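Local coordinates for protein sulfate adenylyltransferase (Allochromatium vinosum, PDB 4DNX) that catalyses the transfer of the adenylyl group of ATP to sulfate, giving adenosine 5'-phosphosulfate and diphosphate in sulfur metabolism, at residues G223-M228 with M261-G266; F78-L83 with E276-A281; N332-K337 with F356-G361. All coordinates share one frame; numbering follows the deposited sequence.

Contact 1: G223-M228 with M261-G266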
loop_
_atom_site.group_PDB
_atom_site.type_symbol
_atom_site.label_atom_id
_atom_site.label_comp_id
_atom_site.label_asym_id
_atom_site.label_seq_id
_atom_site.Cartn_x
_atom_site.Cartn_y
_atom_site.Cartn_z
ATOM N N GLY A 223 -19.585 6.486 2.015
ATOM C CA GLY A 223 -18.348 6.765 1.323
ATOM C C GLY A 223 -18.336 6.151 -0.058
ATOM O O GLY A 223 -19.205 5.332 -0.374
ATOM N N VAL A 224 -17.369 6.593 -0.865
ATOM C CA VAL A 224 -17.081 6.015 -2.200
ATOM C C VAL A 224 -15.619 5.561 -2.268
ATOM O O VAL A 224 -14.709 6.247 -1.776
ATOM C CB VAL A 224 -17.365 7.021 -3.330
ATOM C CG1 VAL A 224 -16.550 8.332 -3.155
ATOM C CG2 VAL A 224 -17.063 6.405 -4.715
ATOM N N VAL A 225 -15.416 4.357 -2.818
ATOM C CA VAL A 225 -14.085 3.870 -3.126
ATOM C C VAL A 225 -13.913 4.146 -4.626
ATOM O O VAL A 225 -14.714 3.606 -5.438
ATOM C CB VAL A 225 -13.959 2.353 -2.852
ATOM C CG1 VAL A 225 -12.517 1.906 -3.254
ATOM C CG2 VAL A 225 -14.183 2.048 -1.348
ATOM N N ILE A 226 -12.896 4.950 -4.971
ATOM C CA ILE A 226 -12.559 5.243 -6.399
ATOM C C ILE A 226 -11.501 4.181 -6.657
ATOM O O ILE A 226 -10.435 4.192 -6.029
ATOM C CB ILE A 226 -12.000 6.649 -6.549
ATOM C CG1 ILE A 226 -13.100 7.695 -6.195
ATOM C CG2 ILE A 226 -11.542 6.828 -8.010
ATOM C CD1 ILE A 226 -12.690 9.175 -6.244
ATOM N N HIS A 227 -11.829 3.229 -7.510
ATOM C CA HIS A 227 -11.013 2.004 -7.672
ATOM C C HIS A 227 -10.381 2.141 -9.059
ATOM O O HIS A 227 -11.027 1.868 -10.071
ATOM C CB HIS A 227 -11.948 0.799 -7.544
ATOM C CG HIS A 227 -11.251 -0.475 -7.132
ATOM N ND1 HIS A 227 -11.656 -1.713 -7.586
ATOM C CD2 HIS A 227 -10.173 -0.695 -6.352
ATOM C CE1 HIS A 227 -10.882 -2.656 -7.066
ATOM N NE2 HIS A 227 -9.960 -2.066 -6.318
ATOM N N MET A 228 -9.130 2.579 -9.086
ATOM C CA MET A 228 -8.482 2.942 -10.362
ATOM C C MET A 228 -7.852 1.719 -11.015
ATOM O O MET A 228 -7.246 0.865 -10.328
ATOM C CB MET A 228 -7.411 4.022 -10.143
ATOM C CG MET A 228 -7.988 5.481 -9.704
ATOM S SD MET A 228 -6.655 6.647 -9.409
ATOM C CE MET A 228 -5.694 5.843 -8.099
ATOM N N MET A 261 -12.179 7.128 -0.610
ATOM C CA MET A 261 -10.971 6.334 -0.578
ATOM C C MET A 261 -10.449 6.193 -1.999
ATOM O O MET A 261 -11.156 5.673 -2.835
ATOM C CB MET A 261 -11.293 4.933 -0.063
ATOM C CG MET A 261 -11.258 4.787 1.400
ATOM S SD MET A 261 -11.836 3.119 1.846
ATOM C CE MET A 261 -10.649 2.116 0.953
ATOM N N VAL A 262 -9.225 6.661 -2.249
ATOM C CA VAL A 262 -8.587 6.564 -3.586
ATOM C C VAL A 262 -7.642 5.354 -3.611
ATOM O O VAL A 262 -6.699 5.244 -2.782
ATOM C CB VAL A 262 -7.846 7.857 -3.959
ATOM C CG1 VAL A 262 -7.189 7.749 -5.348
ATOM C CG2 VAL A 262 -8.843 9.058 -3.982
ATOM N N THR A 263 -7.917 4.439 -4.534
ATOM C CA THR A 263 -7.254 3.115 -4.482
ATOM C C THR A 263 -7.105 2.635 -5.895
ATOM O O THR A 263 -7.633 3.243 -6.841
ATOM C CB THR A 263 -8.130 2.047 -3.779
ATOM O OG1 THR A 263 -9.278 1.756 -4.583
ATOM C CG2 THR A 263 -8.551 2.492 -2.351
ATOM N N GLY A 264 -6.443 1.501 -6.037
ATOM C CA GLY A 264 -6.250 0.916 -7.371
ATOM C C GLY A 264 -6.002 -0.575 -7.350
ATOM O O GLY A 264 -5.643 -1.166 -6.300
ATOM N N TYR A 265 -6.168 -1.198 -8.519
ATOM C CA TYR A 265 -5.939 -2.625 -8.611
ATOM C C TYR A 265 -5.333 -2.922 -9.976
ATOM O O TYR A 265 -5.336 -2.078 -10.860
ATOM C CB TYR A 265 -7.264 -3.390 -8.430
ATOM C CG TYR A 265 -8.230 -3.230 -9.585
ATOM C CD1 TYR A 265 -8.900 -2.036 -9.799
ATOM C CD2 TYR A 265 -8.372 -4.263 -10.535
ATOM C CE1 TYR A 265 -9.749 -1.893 -10.854
ATOM C CE2 TYR A 265 -9.227 -4.118 -11.628
ATOM C CZ TYR A 265 -9.885 -2.919 -11.776
ATOM O OH TYR A 265 -10.759 -2.780 -12.824
ATOM N N GLY A 266 -4.822 -4.144 -10.116
ATOM C CA GLY A 266 -4.179 -4.540 -11.392
ATOM C C GLY A 266 -4.788 -5.808 -11.984
ATOM O O GLY A 266 -4.789 -6.855 -11.334
#
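V224 to M228 runs parallel to M261 to Y265, the short segments crossing at -31° and laced by five backbone hydrogen bonds, from M261 N to V224 O (2.9 Å) through to Y265 N on M228 O. The carbonyl of I226 takes two bonds: T263 N meets it almost head-on, while T263 OG1 comes from above the carbonyl plane at 3.1 Å. With OG1 set between the backbone N and the carbonyl carbon (chi1 68°), the buried hydroxyl faces the neighbouring strand; threonine thus adds a side-chain bond to the ladder.

The pair belongs to a beta-alpha-beta unit, strand 223-230, helix 240-254 and strand 260-266, of the Rossmann-like parallel sheet. On the face turned to helix 240-254, M228 bends at chi3 and brings CE to V262 CG1 at 3.7 Å, a flexible thioether filling beside a compact valine. G264 suits its place because its CA lies 3.1 Å from M228 O, where a CB would be tight.

On the T263 side, H227 and Y265 form an offset stack, centroids 4.5 Å apart and planes at 24°, with Y265 CD1 over the centre of the imidazole. H227 ND1 and NE2 are hydrogen-bonded to R284 and Y51, fixing the ring's rotation.

Contact 2: F78-L83 with E276-A281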
loop_
_atom_site.group_PDB
_atom_site.type_symbol
_atom_site.label_atom_id
_atom_site.label_comp_id
_atom_site.label_asym_id
_atom_site.label_seq_id
_atom_site.Cartn_x
_atom_site.Cartn_y
_atom_site.Cartn_z
ATOM N N PHE A 78 -20.183 -20.033 -7.543
ATOM C CA PHE A 78 -20.323 -18.958 -8.511
ATOM C C PHE A 78 -18.951 -18.321 -8.843
ATOM O O PHE A 78 -18.200 -17.900 -7.947
ATOM C CB PHE A 78 -21.266 -17.894 -7.950
ATOM C CG PHE A 78 -21.410 -16.693 -8.824
ATOM C CD1 PHE A 78 -22.015 -16.792 -10.092
ATOM C CD2 PHE A 78 -20.947 -15.437 -8.388
ATOM C CE1 PHE A 78 -22.132 -15.636 -10.929
ATOM C CE2 PHE A 78 -21.079 -14.310 -9.221
ATOM C CZ PHE A 78 -21.660 -14.419 -10.479
ATOM N N PHE A 79 -18.645 -18.239 -10.139
ATOM C CA PHE A 79 -17.533 -17.437 -10.641
ATOM C C PHE A 79 -17.710 -17.096 -12.134
ATOM O O PHE A 79 -17.883 -17.988 -12.961
ATOM C CB PHE A 79 -16.174 -18.070 -10.362
ATOM C CG PHE A 79 -15.049 -17.073 -10.467
ATOM C CD1 PHE A 79 -14.743 -16.211 -9.388
ATOM C CD2 PHE A 79 -14.370 -16.889 -11.689
ATOM C CE1 PHE A 79 -13.764 -15.255 -9.483
ATOM C CE2 PHE A 79 -13.373 -15.909 -11.812
ATOM C CZ PHE A 79 -13.041 -15.084 -10.685
ATOM N N PRO A 80 -17.696 -15.806 -12.481
ATOM C CA PRO A 80 -18.219 -15.392 -13.782
ATOM C C PRO A 80 -17.365 -15.549 -15.021
ATOM O O PRO A 80 -17.929 -15.484 -16.107
ATOM C CB PRO A 80 -18.572 -13.903 -13.580
ATOM C CG PRO A 80 -17.776 -13.447 -12.471
ATOM C CD PRO A 80 -17.418 -14.647 -11.599
ATOM N N VAL A 81 -16.055 -15.706 -14.898
ATOM C CA VAL A 81 -15.190 -15.935 -16.080
ATOM C C VAL A 81 -14.156 -17.028 -15.811
ATOM O O VAL A 81 -13.742 -17.245 -14.690
ATOM C CB VAL A 81 -14.437 -14.630 -16.543
ATOM C CG1 VAL A 81 -15.447 -13.502 -16.837
ATOM C CG2 VAL A 81 -13.387 -14.218 -15.517
ATOM N N PRO A 82 -13.696 -17.704 -16.854
ATOM C CA PRO A 82 -12.695 -18.733 -16.641
ATOM C C PRO A 82 -11.426 -18.072 -16.156
ATOM O O PRO A 82 -11.160 -16.944 -16.544
ATOM C CB PRO A 82 -12.459 -19.326 -18.046
ATOM C CG PRO A 82 -13.477 -18.780 -18.957
ATOM C CD PRO A 82 -14.264 -17.702 -18.214
ATOM N N LEU A 83 -10.672 -18.747 -15.281
ATOM C CA LEU A 83 -9.349 -18.296 -14.899
ATOM C C LEU A 83 -8.376 -19.333 -15.404
ATOM O O LEU A 83 -8.181 -20.363 -14.758
ATOM C CB LEU A 83 -9.207 -18.222 -13.376
ATOM C CG LEU A 83 -9.946 -17.113 -12.633
ATOM C CD1 LEU A 83 -9.515 -17.176 -11.129
ATOM C CD2 LEU A 83 -9.685 -15.722 -13.240
ATOM N N GLU A 276 -18.050 -8.900 -18.194
ATOM C CA GLU A 276 -17.004 -8.324 -17.388
ATOM C C GLU A 276 -17.616 -7.512 -16.241
ATOM O O GLU A 276 -17.035 -7.455 -15.159
ATOM C CB GLU A 276 -16.072 -7.465 -18.243
ATOM C CG GLU A 276 -14.862 -6.976 -17.497
ATOM C CD GLU A 276 -13.753 -6.519 -18.418
ATOM O OE1 GLU A 276 -14.098 -6.197 -19.575
ATOM O OE2 GLU A 276 -12.574 -6.484 -17.972
ATOM N N ALA A 277 -18.809 -6.932 -16.482
ATOM C CA ALA A 277 -19.508 -6.181 -15.434
ATOM C C ALA A 277 -19.836 -7.107 -14.251
ATOM O O ALA A 277 -19.755 -6.682 -13.089
ATOM C CB ALA A 277 -20.790 -5.498 -15.990
ATOM N N VAL A 278 -20.191 -8.368 -14.528
ATOM C CA VAL A 278 -20.441 -9.313 -13.438
ATOM C C VAL A 278 -19.146 -9.605 -12.648
ATOM O O VAL A 278 -19.169 -9.704 -11.388
ATOM C CB VAL A 278 -21.080 -10.628 -13.960
ATOM C CG1 VAL A 278 -21.338 -11.578 -12.797
ATOM C CG2 VAL A 278 -22.404 -10.268 -14.699
ATOM N N LEU A 279 -18.047 -9.788 -13.373
ATOM C CA LEU A 279 -16.749 -9.964 -12.708
ATOM C C LEU A 279 -16.407 -8.760 -11.811
ATOM O O LEU A 279 -15.972 -8.933 -10.651
ATOM C CB LEU A 279 -15.657 -10.169 -13.759
ATOM C CG LEU A 279 -14.291 -10.451 -13.149
ATOM C CD1 LEU A 279 -14.322 -11.783 -12.346
ATOM C CD2 LEU A 279 -13.228 -10.501 -14.287
ATOM N N HIS A 280 -16.611 -7.543 -12.351
ATOM C CA HIS A 280 -16.434 -6.285 -11.585
ATOM C C HIS A 280 -17.250 -6.259 -10.310
ATOM O O HIS A 280 -16.703 -5.918 -9.270
ATOM C CB HIS A 280 -16.823 -5.089 -12.433
ATOM C CG HIS A 280 -15.851 -4.761 -13.517
ATOM N ND1 HIS A 280 -16.139 -3.816 -14.491
ATOM C CD2 HIS A 280 -14.614 -5.236 -13.796
ATOM C CE1 HIS A 280 -15.103 -3.721 -15.315
ATOM N NE2 HIS A 280 -14.162 -4.567 -14.913
ATOM N N ALA A 281 -18.529 -6.638 -10.386
ATOM C CA ALA A 281 -19.387 -6.696 -9.192
ATOM C C ALA A 281 -18.850 -7.714 -8.183
ATOM O O ALA A 281 -18.783 -7.454 -6.959
ATOM C CB ALA A 281 -20.856 -6.971 -9.578
#
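P80 and L279 bring the two backbones nearest, their CA atoms 5.7 Å apart, where the irregular segment F78-L83 passes one side of the helical turns E276-A281. Within the helix H280 N bonds to E276 O and A281 N to A277 O, and two consecutive residues, V278 and L279, are offered to the other segment. Apolar side chains carry the contact.

V278 points toward the loop. Its CG1, anti to the backbone N (chi1 -179°), lies between two partners: it approaches the edge of the F78 ring, near its plane, at 3.7 Å from CZ, and it meets P80 CB at the same 3.7 Å. The short side chain of valine puts this one methyl between F78 CZ and P80 CB while staying close to the helix. P80 then rides up against the helix backbone, CG lying 3.6 Å from L279 CA, an approach that suits a compact, puckered ring with no polar end to satisfy.

L279 reaches further, its two methyls dividing the work. CD1 touches P80 CG at 3.8 Å and F79 CZ at 3.9 Å, while CD2 meets V81 CG2, also at 3.9 Å, the valine and leucine side chains crossing at about a right angle. Within the loop, P80 CD lies over a face of the F79 ring, offset toward its rim, and both residues meet L279 CD1. F79 is further held by edge-to-face pairs with F52 and Y282.

R275 NH1, just before the helical segment, donates a hydrogen bond to P80 O. The arrangement is an interdomain interface, a loop of the PUA-like domain packed by apolar side chains against helix 274-287 of the ATP-sulfurylase catalytic domain with its Rossmann-like fold.

Contact 3: N332-K337 with F356-G361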
loop_
_atom_site.group_PDB
_atom_site.type_symbol
_atom_site.label_atom_id
_atom_site.label_comp_id
_atom_site.label_asym_id
_atom_site.label_seq_id
_atom_site.Cartn_x
_atom_site.Cartn_y
_atom_site.Cartn_z
ATOM N N ASN A 332 -26.209 8.830 -19.035
ATOM C CA ASN A 332 -25.576 10.092 -19.444
ATOM C C ASN A 332 -26.001 11.256 -18.543
ATOM O O ASN A 332 -27.169 11.351 -18.142
ATOM C CB ASN A 332 -25.966 10.449 -20.878
ATOM C CG ASN A 332 -25.449 9.441 -21.922
ATOM O OD1 ASN A 332 -24.341 8.915 -21.817
ATOM N ND2 ASN A 332 -26.253 9.216 -22.954
ATOM N N THR A 333 -25.046 12.126 -18.245
ATOM C CA THR A 333 -25.315 13.346 -17.448
ATOM C C THR A 333 -25.201 14.593 -18.309
ATOM O O THR A 333 -24.658 14.569 -19.423
ATOM C CB THR A 333 -24.300 13.538 -16.293
ATOM O OG1 THR A 333 -22.974 13.696 -16.834
ATOM C CG2 THR A 333 -24.301 12.384 -15.301
ATOM N N ALA A 334 -25.724 15.704 -17.792
ATOM C CA ALA A 334 -25.612 17.014 -18.429
ATOM C C ALA A 334 -25.759 18.026 -17.292
ATOM O O ALA A 334 -26.185 17.663 -16.202
ATOM C CB ALA A 334 -26.707 17.232 -19.452
ATOM N N TYR A 335 -25.378 19.272 -17.545
ATOM C CA TYR A 335 -25.571 20.324 -16.586
ATOM C C TYR A 335 -26.949 20.883 -16.869
ATOM O O TYR A 335 -27.244 21.294 -17.993
ATOM C CB TYR A 335 -24.539 21.451 -16.780
ATOM C CG TYR A 335 -24.702 22.604 -15.807
ATOM C CD1 TYR A 335 -24.165 22.528 -14.519
ATOM C CD2 TYR A 335 -25.382 23.766 -16.180
ATOM C CE1 TYR A 335 -24.303 23.591 -13.614
ATOM C CE2 TYR A 335 -25.535 24.821 -15.282
ATOM C CZ TYR A 335 -24.985 24.711 -14.000
ATOM O OH TYR A 335 -25.133 25.783 -13.138
ATOM N N SER A 336 -27.796 20.890 -15.840
ATOM C CA SER A 336 -29.114 21.511 -15.927
ATOM C C SER A 336 -29.030 22.996 -15.607
ATOM O O SER A 336 -28.631 23.367 -14.493
ATOM C CB SER A 336 -30.086 20.895 -14.905
ATOM O OG SER A 336 -31.279 21.679 -14.870
ATOM N N LYS A 337 -29.432 23.831 -16.562
ATOM C CA LYS A 337 -29.466 25.262 -16.357
ATOM C C LYS A 337 -30.550 25.594 -15.341
ATOM O O LYS A 337 -30.411 26.552 -14.566
ATOM C CB LYS A 337 -29.820 25.972 -17.659
ATOM C CG LYS A 337 -28.713 25.921 -18.700
ATOM C CD LYS A 337 -29.072 26.829 -19.850
ATOM C CE LYS A 337 -28.920 26.095 -21.159
ATOM N NZ LYS A 337 -29.357 26.973 -22.259
ATOM N N PHE A 356 -30.493 21.808 -21.010
ATOM C CA PHE A 356 -29.206 21.172 -20.676
ATOM C C PHE A 356 -28.032 21.817 -21.383
ATOM O O PHE A 356 -28.160 22.310 -22.480
ATOM C CB PHE A 356 -29.190 19.664 -21.019
ATOM C CG PHE A 356 -30.184 18.847 -20.247
ATOM C CD1 PHE A 356 -30.032 18.641 -18.873
ATOM C CD2 PHE A 356 -31.278 18.278 -20.899
ATOM C CE1 PHE A 356 -30.965 17.890 -18.154
ATOM C CE2 PHE A 356 -32.223 17.522 -20.194
ATOM C CZ PHE A 356 -32.059 17.327 -18.814
ATOM N N ILE A 357 -26.868 21.787 -20.744
ATOM C CA ILE A 357 -25.637 22.110 -21.446
ATOM C C ILE A 357 -24.804 20.839 -21.352
ATOM O O ILE A 357 -24.718 20.191 -20.293
ATOM C CB ILE A 357 -24.866 23.293 -20.809
ATOM C CG1 ILE A 357 -25.738 24.545 -20.700
ATOM C CG2 ILE A 357 -23.626 23.625 -21.623
ATOM C CD1 ILE A 357 -25.152 25.549 -19.708
ATOM N N GLN A 358 -24.211 20.480 -22.483
ATOM C CA GLN A 358 -23.437 19.267 -22.569
ATOM C C GLN A 358 -22.036 19.558 -23.073
ATOM O O GLN A 358 -21.844 20.426 -23.935
ATOM C CB GLN A 358 -24.125 18.289 -23.510
ATOM C CG GLN A 358 -24.635 17.025 -22.812
ATOM C CD GLN A 358 -25.866 16.484 -23.504
ATOM O OE1 GLN A 358 -26.786 17.228 -23.829
ATOM N NE2 GLN A 358 -25.881 15.186 -23.746
ATOM N N LEU A 359 -21.070 18.832 -22.524
ATOM C CA LEU A 359 -19.675 18.961 -22.955
ATOM C C LEU A 359 -18.994 17.630 -22.713
ATOM O O LEU A 359 -18.906 17.157 -21.593
ATOM C CB LEU A 359 -18.941 20.070 -22.189
ATOM C CG LEU A 359 -17.600 20.564 -22.754
ATOM C CD1 LEU A 359 -17.746 21.239 -24.132
ATOM C CD2 LEU A 359 -16.953 21.527 -21.730
ATOM N N SER A 360 -18.514 17.012 -23.776
ATOM C CA SER A 360 -18.005 15.675 -23.641
ATOM C C SER A 360 -16.644 15.638 -22.941
ATOM O O SER A 360 -15.923 16.651 -22.901
ATOM C CB SER A 360 -17.923 15.019 -25.017
ATOM O OG SER A 360 -16.984 15.695 -25.830
ATOM N N GLY A 361 -16.273 14.456 -22.475
ATOM C CA GLY A 361 -14.951 14.220 -21.895
ATOM C C GLY A 361 -13.885 14.521 -22.951
ATOM O O GLY A 361 -12.811 15.010 -22.628
#
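Two backbone hydrogen bonds join Y335 and I357 as an antiparallel hydrogen-bonded pair: Y335 N to I357 O at 3.0 Å and I357 N to Y335 O at 2.8 Å, both lying in the carbonyl plane. Y335 O also receives a CA-H...O contact from F356, whose CA is 3.3 Å away.

Apolar contacts fall on two faces. On one, A334 CB touches F356 CD1 at 3.7 Å, the small alanine leaving room for the phenyl ring. On the other, I357 CD1 lies alongside the Y335 ring, 4.0 Å from CD2, and meets K337 CG at 3.7 Å; the lysine chain crosses the isoleucine at about a right angle, its CE 3.6 Å from I357 CG1. CG1 anti to the carbonyl carbon (chi1 -56°) sends the longer branch toward both partners. A serine replacing I357 would probably leave the methylenes of K337 and the ring of Y335 without their apolar partner, freeing the lysine chain to turn.

Strand 333-336 is the middle of three, with 341-344 on its other side. T333 packs on helix 206-219, F356 meets V343 and the H351 ring, and S360 N-caps helix 361-369 through R363 N.

Along the chain contact 1 is nested inside the long loop closed by contact 2, and contact 3 follows both. Contacts 1 and 2 have centres about 19 Å apart and are linked by sequence, strand 260-266 leading on to helix 274-287; contact 2 ties that helix to the PUA-like domain, so an outermost strand, within this chain, of the five-stranded parallel sheet and the domain interface lie on consecutive elements. Contact 3 sits in a separate three-stranded antiparallel sheet, its centre about 25 Å from that of contact 1 and 32 Å from that of contact 2, and far from the chain centre. The three thus mark the Rossmann-like core, the domain junction and a peripheral sheet of one subunit.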